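Local coordinates for protein IG hypothetical 16092 (Bacillus cereus ATCC 14579, PDB 1YQH) that is of unknown function but, as a member of the UPF0045 family related to thiamine-binding proteins, may bind thiamine or a similar small molecule, at residues S13-K19 with A73-S79. Sequence-based numbering, arbitrary orientation.
Sequences SVVPQAK and AEEVITS
Ser13 and Ser79, Val15 and Ile77, and Gln17 and Glu75 form hydrogen-bonded antiparallel pairs, alternating with the non-hydrogen-bonded pairs Val14–Thr78 and Pro16–Val76; the strand axes approach to 4.5 Å at 163°. Ile77 N reaches Val15 O almost straight (2.9 Å, 176°). Glu74 and Glu75 both face Gln17, a classic beta bulge: Gln17 N donates to Glu75 O (2.9 Å), while Gln17 O accepts from Glu74 N (2.7 Å). Glu74, its chain bent at chi2, then presents OE2 by its syn side to Lys19 N (2.8 Å); the Lys19 and Glu74 side chains cross at about a right angle, Lys19 CG touching Glu74 OE2. Val14 CB rests on Val76 CG1 (3.7 Å), and Pro16 CB meets Ala73 CB (3.8 Å). On the other face Gln17 and Glu75 run side by side, amide and carboxylate planes 86° apart; Gln17 NE2 hydrogen-bonds to Pro16 O of a third subunit, and Glu75 OE1 forms a salt bridge with Arg85 of a second. A water donates to Ile77 O, the acceptor of Val15 N, and joins it to Ser79 OG, which also bonds Lys81 of the second subunit. Helices 23-36 and 54-70 cover the Val14, Pro16, Val76 and Thr78 face of this ferredoxin-like antiparallel sheet, whereas edge strand 75-84 pairs antiparallel with a strand of the second subunit, carrying the sheet across the interface.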
# COMPACT_ATOMS: atom_id res chain seq x y z
N SER A 13 2.17 -5.94 5.83
CA SER A 13 2.97 -5.42 6.93
C SER A 13 2.05 -4.91 8.03
O SER A 13 0.90 -4.57 7.77
CB SER A 13 3.90 -4.32 6.43
OG SER A 13 3.17 -3.29 5.80
N VAL A 14 2.58 -4.89 9.26
CA VAL A 14 1.89 -4.29 10.41
C VAL A 14 2.77 -3.21 11.01
O VAL A 14 3.98 -3.41 11.21
CB VAL A 14 1.51 -5.37 11.47
CG1 VAL A 14 0.41 -6.27 10.92
CG2 VAL A 14 2.74 -6.20 11.85
N VAL A 15 2.19 -2.04 11.25
CA VAL A 15 2.91 -0.95 11.91
C VAL A 15 2.12 -0.64 13.17
O VAL A 15 1.04 -0.02 13.09
CB VAL A 15 3.02 0.30 11.04
CG1 VAL A 15 3.85 1.35 11.73
CG2 VAL A 15 3.61 -0.05 9.68
N PRO A 16 2.61 -1.10 14.32
CA PRO A 16 1.89 -0.95 15.58
C PRO A 16 2.23 0.33 16.34
O PRO A 16 3.31 0.91 16.14
CB PRO A 16 2.37 -2.16 16.38
CG PRO A 16 3.81 -2.33 15.93
CD PRO A 16 3.85 -1.89 14.48
N GLN A 17 1.29 0.77 17.17
CA GLN A 17 1.55 1.77 18.19
C GLN A 17 1.43 1.06 19.52
O GLN A 17 0.37 0.50 19.84
CB GLN A 17 0.52 2.90 18.13
CG GLN A 17 0.57 3.71 16.85
CD GLN A 17 1.86 4.51 16.72
OE1 GLN A 17 2.35 5.11 17.69
NE2 GLN A 17 2.40 4.54 15.51
N ALA A 18 2.51 1.09 20.30
CA ALA A 18 2.53 0.44 21.62
C ALA A 18 3.14 1.37 22.66
O ALA A 18 4.30 1.78 22.52
CB ALA A 18 3.29 -0.86 21.56
N LYS A 19 2.38 1.67 23.72
CA LYS A 19 2.81 2.60 24.77
C LYS A 19 4.00 2.11 25.61
O LYS A 19 4.78 2.93 26.10
CB LYS A 19 1.64 2.97 25.71
CG LYS A 19 0.53 3.84 25.09
CD LYS A 19 -0.74 3.79 25.94
CE LYS A 19 -1.90 4.55 25.32
NZ LYS A 19 -3.15 4.44 26.15
N ALA A 73 0.16 -3.63 21.59
CA ALA A 73 -0.18 -2.51 20.70
C ALA A 73 -1.59 -2.02 20.99
O ALA A 73 -2.52 -2.82 21.15
CB ALA A 73 -0.04 -2.91 19.21
N GLU A 74 -1.74 -0.70 21.07
CA GLU A 74 -3.05 -0.08 21.21
C GLU A 74 -3.76 -0.01 19.85
O GLU A 74 -4.99 -0.07 19.78
CB GLU A 74 -2.91 1.30 21.85
CG GLU A 74 -2.73 1.26 23.40
CD GLU A 74 -1.35 0.75 23.88
OE1 GLU A 74 -1.30 -0.02 24.87
OE2 GLU A 74 -0.32 1.15 23.30
N GLU A 75 -2.98 0.11 18.78
CA GLU A 75 -3.54 0.11 17.43
C GLU A 75 -2.51 -0.37 16.43
O GLU A 75 -1.32 -0.40 16.72
CB GLU A 75 -4.10 1.49 17.05
CG GLU A 75 -3.05 2.60 16.99
CD GLU A 75 -3.64 3.98 16.67
OE1 GLU A 75 -4.87 4.18 16.80
OE2 GLU A 75 -2.85 4.88 16.31
N VAL A 76 -2.98 -0.73 15.24
CA VAL A 76 -2.09 -1.24 14.21
C VAL A 76 -2.56 -0.71 12.88
O VAL A 76 -3.77 -0.69 12.62
CB VAL A 76 -2.15 -2.80 14.13
CG1 VAL A 76 -1.15 -3.33 13.10
CG2 VAL A 76 -1.93 -3.45 15.50
N ILE A 77 -1.62 -0.29 12.04
CA ILE A 77 -1.93 0.01 10.65
C ILE A 77 -1.42 -1.17 9.83
O ILE A 77 -0.21 -1.47 9.83
CB ILE A 77 -1.27 1.32 10.17
CG1 ILE A 77 -1.63 2.51 11.07
CG2 ILE A 77 -1.62 1.60 8.68
CD1 ILE A 77 -3.15 2.85 11.14
N THR A 78 -2.34 -1.85 9.15
CA THR A 78 -2.00 -3.07 8.44
C THR A 78 -2.15 -2.83 6.94
O THR A 78 -3.19 -2.34 6.50
CB THR A 78 -2.89 -4.25 8.94
OG1 THR A 78 -2.71 -4.42 10.35
CG2 THR A 78 -2.57 -5.58 8.21
N SER A 79 -1.12 -3.17 6.17
CA SER A 79 -1.14 -2.99 4.72
C SER A 79 -1.11 -4.38 4.07
O SER A 79 -0.42 -5.27 4.55
CB SER A 79 0.07 -2.19 4.24
OG SER A 79 0.16 -0.92 4.88
O HOH W 1 1.16 -1.01 7.38